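Local coordinates for ABC transporter ATP-binding protein (Leptospira interrogans serovar Copenhageni, PDB 4HZI) that probably binds and hydrolyses ATP as the ATPase subunit of an orphan ABC transporter involved in manganese utilization and tolerance, at residues 110-115 against 194-199; 198-203 against 227-232. All coordinates share one frame; numbering follows the deposited sequence.

Contact 1. Residues 110-115 against 194-199; sequences IGILDS and FLIMDE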
loop_
_atom_site.group_PDB
_atom_site.type_symbol
_atom_site.label_atom_id
_atom_site.label_comp_id
_atom_site.label_asym_id
_atom_site.label_seq_id
_atom_site.Cartn_x
_atom_site.Cartn_y
_atom_site.Cartn_z
ATOM N N ILE A 110 -21.972 14.479 -3.405
ATOM C CA ILE A 110 -20.612 14.127 -3.012
ATOM C C ILE A 110 -20.134 12.963 -3.859
ATOM O O ILE A 110 -20.702 11.867 -3.775
ATOM C CB ILE A 110 -20.540 13.723 -1.543
ATOM C CG1 ILE A 110 -21.055 14.851 -0.641
ATOM C CG2 ILE A 110 -19.102 13.369 -1.178
ATOM C CD1 ILE A 110 -20.956 14.542 0.871
ATOM N N GLY A 111 -19.119 13.189 -4.701
ATOM C CA GLY A 111 -18.519 12.086 -5.466
ATOM C C GLY A 111 -17.559 11.302 -4.607
ATOM O O GLY A 111 -16.870 11.883 -3.787
ATOM N N ILE A 112 -17.504 9.990 -4.783
ATOM C CA ILE A 112 -16.567 9.156 -4.072
ATOM C C ILE A 112 -15.753 8.348 -5.024
ATOM O O ILE A 112 -16.321 7.683 -5.913
ATOM C CB ILE A 112 -17.244 8.086 -3.183
ATOM C CG1 ILE A 112 -18.174 8.719 -2.178
ATOM C CG2 ILE A 112 -16.164 7.236 -2.483
ATOM C CD1 ILE A 112 -17.450 9.471 -1.092
ATOM N N LEU A 113 -14.439 8.386 -4.844
ATOM C CA LEU A 113 -13.554 7.450 -5.529
ATOM C C LEU A 113 -13.031 6.474 -4.467
ATOM O O LEU A 113 -12.204 6.839 -3.604
ATOM C CB LEU A 113 -12.414 8.192 -6.219
ATOM C CG LEU A 113 -11.593 7.438 -7.298
ATOM C CD1 LEU A 113 -10.446 8.295 -7.802
ATOM C CD2 LEU A 113 -11.040 6.104 -6.857
ATOM N N ASP A 114 -13.514 5.242 -4.511
ATOM C CA ASP A 114 -13.017 4.170 -3.624
ATOM C C ASP A 114 -12.861 2.859 -4.416
ATOM O O ASP A 114 -13.709 2.495 -5.215
ATOM C CB ASP A 114 -13.873 4.024 -2.343
ATOM C CG ASP A 114 -15.138 3.212 -2.543
ATOM O OD1 ASP A 114 -15.664 3.139 -3.679
ATOM O OD2 ASP A 114 -15.609 2.649 -1.531
ATOM N N SER A 115 -11.732 2.191 -4.224
ATOM C CA SER A 115 -11.330 1.100 -5.116
ATOM C C SER A 115 -12.013 -0.229 -4.781
ATOM O O SER A 115 -12.086 -1.109 -5.629
ATOM C CB SER A 115 -9.804 0.955 -5.102
ATOM O OG SER A 115 -9.184 2.222 -5.317
ATOM N N PHE A 194 -18.501 18.344 -4.336
ATOM C CA PHE A 194 -17.149 17.960 -3.961
ATOM C C PHE A 194 -16.869 16.456 -4.111
ATOM O O PHE A 194 -17.787 15.623 -4.193
ATOM C CB PHE A 194 -16.698 18.561 -2.621
ATOM C CG PHE A 194 -16.963 17.721 -1.398
ATOM C CD1 PHE A 194 -18.200 17.734 -0.801
ATOM C CD2 PHE A 194 -15.955 17.004 -0.815
ATOM C CE1 PHE A 194 -18.437 17.004 0.357
ATOM C CE2 PHE A 194 -16.173 16.248 0.335
ATOM C CZ PHE A 194 -17.404 16.234 0.904
ATOM N N LEU A 195 -15.590 16.130 -4.159
ATOM C CA LEU A 195 -15.125 14.781 -4.394
ATOM C C LEU A 195 -14.301 14.277 -3.227
ATOM O O LEU A 195 -13.397 14.949 -2.717
ATOM C CB LEU A 195 -14.254 14.767 -5.644
ATOM C CG LEU A 195 -13.517 13.475 -5.977
ATOM C CD1 LEU A 195 -14.421 12.254 -6.120
ATOM C CD2 LEU A 195 -12.811 13.720 -7.299
ATOM N N ILE A 196 -14.591 13.064 -2.805
ATOM C CA ILE A 196 -13.730 12.396 -1.840
ATOM C C ILE A 196 -12.913 11.308 -2.515
ATOM O O ILE A 196 -13.471 10.407 -3.128
ATOM C CB ILE A 196 -14.544 11.734 -0.713
ATOM C CG1 ILE A 196 -15.420 12.723 0.025
ATOM C CG2 ILE A 196 -13.580 11.046 0.238
ATOM C CD1 ILE A 196 -16.350 12.067 1.064
ATOM N N MET A 197 -11.588 11.402 -2.446
ATOM C CA MET A 197 -10.725 10.363 -2.969
ATOM C C MET A 197 -10.077 9.614 -1.795
ATOM O O MET A 197 -9.177 10.104 -1.129
ATOM C CB MET A 197 -9.658 10.931 -3.882
ATOM C CG MET A 197 -10.273 11.441 -5.176
ATOM S SD MET A 197 -9.007 12.111 -6.216
ATOM C CE MET A 197 -9.185 13.810 -5.703
ATOM N N ASP A 198 -10.594 8.425 -1.544
ATOM C CA ASP A 198 -10.252 7.641 -0.377
ATOM C C ASP A 198 -9.156 6.633 -0.726
ATOM O O ASP A 198 -9.455 5.572 -1.289
ATOM C CB ASP A 198 -11.542 6.926 0.089
ATOM C CG ASP A 198 -11.382 6.193 1.415
ATOM O OD1 ASP A 198 -10.331 6.345 2.082
ATOM O OD2 ASP A 198 -12.346 5.463 1.781
ATOM N N GLU A 199 -7.893 6.992 -0.487
ATOM C CA GLU A 199 -6.752 6.102 -0.728
ATOM C C GLU A 199 -6.701 5.690 -2.221
ATOM O O GLU A 199 -6.590 4.501 -2.527
ATOM C CB GLU A 199 -6.909 4.843 0.141
ATOM C CG GLU A 199 -6.792 5.144 1.627
ATOM C CD GLU A 199 -5.345 5.255 2.080
ATOM O OE1 GLU A 199 -4.437 5.243 1.202
ATOM O OE2 GLU A 199 -5.107 5.355 3.305
HETATM O O HOH W 1 -10.946 2.968 -1.394
HETATM O O HOH W 2 -9.563 4.240 -3.994
#
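Ile110 and Phe194 begin the parallel pairing of strand 110-113 with the strand that, in an ABC ATPase core, carries the Walker B motif: four hydrophobic residues running into Asp198 and Glu199. Their side chains lie alongside each other, Ile110 CG1 3.5 Å from Phe194 CE1. With CG1 of Ile110 beside the backbone N (chi1 -58°), CG2 falls anti to that N and this methyl lies over one face of the ring, 4.2 Å from its centroid and offset toward the rim, in a CH-pi contact; the same methyl also meets CD1 of Ile196. Gly111 is held at both ends of its backbone: its N-H goes to Phe194 O in the carbonyl plane, and its own O takes the N-H of Ile196 at 2.7 Å in a nearly straight bond (176°). Leu195 reaches across to this glycine and sets CD1 3.4 Å from Gly111 O. Next, Ile112 folds its chain at chi2 (-71°), which brings its CD1 to 3.5 Å from Ile196 CD1; the two isoleucines point the same way, and Ile80 of helix 73-80 packs on Phe194 and Ile196. Leu113 faces the other side of the sheet, the side chain crossing that of Met197 so that its CB and CD1 meet Met197 CG, while Leu183 and Phe184 of helix 176-188 pack on it. Its backbone N donates to Ile196 O at 2.8 Å, and its O accepts from Asp198 N at 3.1 Å, both donors nearly along the C=O axis. Beyond this point direct pairing stops: Asp114 only brings its CB near that of Asp198. At Ser115, whose hydroxyl bonds to Lys180, a water takes over, accepting from Ser115 N and donating to Asp198 O, 3.0 Å from each.

Contact 2. Residues 198-203 against 227-232; sequences DEPCSS and SLYITH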
loop_
_atom_site.group_PDB
_atom_site.type_symbol
_atom_site.label_atom_id
_atom_site.label_comp_id
_atom_site.label_asym_id
_atom_site.label_seq_id
_atom_site.Cartn_x
_atom_site.Cartn_y
_atom_site.Cartn_z
ATOM N N ASP A 198 -10.594 8.425 -1.544
ATOM C CA ASP A 198 -10.252 7.641 -0.377
ATOM C C ASP A 198 -9.156 6.633 -0.726
ATOM O O ASP A 198 -9.455 5.572 -1.289
ATOM C CB ASP A 198 -11.542 6.926 0.089
ATOM C CG ASP A 198 -11.382 6.193 1.415
ATOM O OD1 ASP A 198 -10.331 6.345 2.082
ATOM O OD2 ASP A 198 -12.346 5.463 1.781
ATOM N N GLU A 199 -7.893 6.992 -0.487
ATOM C CA GLU A 199 -6.752 6.102 -0.728
ATOM C C GLU A 199 -6.701 5.690 -2.221
ATOM O O GLU A 199 -6.590 4.501 -2.527
ATOM C CB GLU A 199 -6.909 4.843 0.141
ATOM C CG GLU A 199 -6.792 5.144 1.627
ATOM C CD GLU A 199 -5.345 5.255 2.080
ATOM O OE1 GLU A 199 -4.437 5.243 1.202
ATOM O OE2 GLU A 199 -5.107 5.355 3.305
ATOM N N PRO A 200 -6.877 6.658 -3.141
ATOM C CA PRO A 200 -6.973 6.344 -4.561
ATOM C C PRO A 200 -5.707 5.702 -5.129
ATOM O O PRO A 200 -5.806 5.069 -6.179
ATOM C CB PRO A 200 -7.165 7.710 -5.199
ATOM C CG PRO A 200 -6.425 8.624 -4.296
ATOM C CD PRO A 200 -6.791 8.107 -2.925
ATOM N N CYS A 201 -4.552 5.808 -4.455
ATOM C CA CYS A 201 -3.341 5.147 -4.981
ATOM C C CYS A 201 -3.151 3.707 -4.481
ATOM O O CYS A 201 -2.102 3.097 -4.723
ATOM C CB CYS A 201 -2.102 5.955 -4.710
ATOM S SG CYS A 201 -2.118 7.514 -5.637
ATOM N N SER A 202 -4.149 3.186 -3.773
ATOM C CA SER A 202 -4.129 1.815 -3.313
ATOM C C SER A 202 -3.900 0.866 -4.504
ATOM O O SER A 202 -4.487 1.071 -5.602
ATOM C CB SER A 202 -5.432 1.468 -2.568
ATOM O OG SER A 202 -6.580 1.519 -3.423
ATOM N N SER A 203 -2.998 -0.097 -4.285
ATOM C CA SER A 203 -2.625 -1.104 -5.264
ATOM C C SER A 203 -1.782 -0.564 -6.386
ATOM O O SER A 203 -1.533 -1.302 -7.352
ATOM C CB SER A 203 -3.853 -1.769 -5.907
ATOM O OG SER A 203 -4.760 -2.161 -4.916
ATOM N N SER A 227 -12.055 19.093 -3.359
ATOM C CA SER A 227 -11.741 17.726 -2.998
ATOM C C SER A 227 -11.142 17.514 -1.629
ATOM O O SER A 227 -10.510 18.393 -1.066
ATOM C CB SER A 227 -10.857 17.071 -4.068
ATOM O OG SER A 227 -9.530 17.469 -3.991
ATOM N N LEU A 228 -11.295 16.275 -1.178
ATOM C CA LEU A 228 -10.715 15.764 0.045
ATOM C C LEU A 228 -10.019 14.479 -0.307
ATOM O O LEU A 228 -10.630 13.569 -0.770
ATOM C CB LEU A 228 -11.802 15.484 1.091
ATOM C CG LEU A 228 -11.362 14.873 2.410
ATOM C CD1 LEU A 228 -10.413 15.773 3.181
ATOM C CD2 LEU A 228 -12.572 14.587 3.303
ATOM N N TYR A 229 -8.730 14.438 -0.104
ATOM C CA TYR A 229 -7.854 13.335 -0.473
ATOM C C TYR A 229 -7.399 12.663 0.803
ATOM O O TYR A 229 -6.769 13.287 1.675
ATOM C CB TYR A 229 -6.665 13.895 -1.224
ATOM C CG TYR A 229 -5.754 12.920 -1.937
ATOM C CD1 TYR A 229 -4.734 12.243 -1.253
ATOM C CD2 TYR A 229 -5.870 12.691 -3.311
ATOM C CE1 TYR A 229 -3.882 11.375 -1.924
ATOM C CE2 TYR A 229 -5.011 11.829 -3.976
ATOM C CZ TYR A 229 -4.051 11.150 -3.279
ATOM O OH TYR A 229 -3.211 10.296 -3.944
ATOM N N ILE A 230 -7.681 11.380 0.913
ATOM C CA ILE A 230 -7.364 10.630 2.132
ATOM C C ILE A 230 -6.242 9.643 1.891
ATOM O O ILE A 230 -6.313 8.803 0.996
ATOM C CB ILE A 230 -8.627 9.881 2.590
ATOM C CG1 ILE A 230 -9.748 10.924 2.864
ATOM C CG2 ILE A 230 -8.372 9.074 3.879
ATOM C CD1 ILE A 230 -10.956 10.605 2.136
ATOM N N THR A 231 -5.208 9.723 2.727
ATOM C CA THR A 231 -4.030 8.899 2.589
ATOM C C THR A 231 -3.312 8.687 3.914
ATOM O O THR A 231 -3.488 9.449 4.884
ATOM C CB THR A 231 -3.042 9.494 1.540
ATOM O OG1 THR A 231 -1.971 8.588 1.316
ATOM C CG2 THR A 231 -2.501 10.802 1.994
ATOM N N HIS A 232 -2.499 7.635 3.930
ATOM C CA HIS A 232 -1.498 7.433 4.978
ATOM C C HIS A 232 -0.088 7.577 4.455
ATOM O O HIS A 232 0.856 7.396 5.201
ATOM C CB HIS A 232 -1.676 6.118 5.727
ATOM C CG HIS A 232 -1.375 4.899 4.917
ATOM N ND1 HIS A 232 -2.332 4.306 4.132
ATOM C CD2 HIS A 232 -0.271 4.115 4.826
ATOM C CE1 HIS A 232 -1.826 3.229 3.554
ATOM N NE2 HIS A 232 -0.575 3.098 3.940
#
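His232 turns the edge of its ring to the carboxylate of Glu199, joining the end of the Walker B motif to the histidine that, by sequence and position, is the switch (H-loop) histidine of ABC ATPases. ND1 donates to Glu199 OE2 at 3.1 Å in a nearly straight bond (167°). The oxygen lies close to the ring plane; seen from the carboxylate, the donor comes on the syn side but somewhat out of the plane, and the two planes stand 54° apart. A bend at chi2 (-81°) in Glu199 swings the carboxylate over to the histidine. His232 also packs on Asp205 of the second subunit, so this pair lies near the subunit interface.

The backbone makes the other polar link. Glu199 N donates to Ile230 O at 2.8 Å, a bent bond, and Ile230 CG2 lies against OD1 of Asp198. Glu199 then takes a left-handed backbone conformation and opens a type I turn to Ser202, closed by Ser202 N on Glu199 O at 3.0 Å; Lys180 also grips this turn, donating to the carbonyls of Pro200 and Ser202. Within the turn, Pro200 and Cys201 come up against the ring of Tyr229, with Leu213 of helix 206-222 packing on both Cys201 and Tyr229. The proline crosses the ring obliquely, CD over one face toward the rim and CG 3.5 Å from Tyr229 CE2.

Overall arrangement
From the N terminus, the chain first forms strands of the antiparallel sheet, then strand 62-67 and helix 73-80, whose connecting loop fits a P-loop pattern, before reaching 110-115. Contact 1 then closes a long loop whose regular structure is all helical, bringing 194-199 beside the edge strand 110-113. Contact 2 starts where contact 1 ends, sharing Asp198 and Glu199, and closes a much shorter excursion: a beta-alpha-beta crossover through helix 206-222 to strand 227-231. The two loops therefore follow one another and neither nest nor cross. Strand 194-198 is their common member, and Met197 ties it to Leu228 and Ile230. Strand 62-67 continues the parallel sheet beyond 227-231.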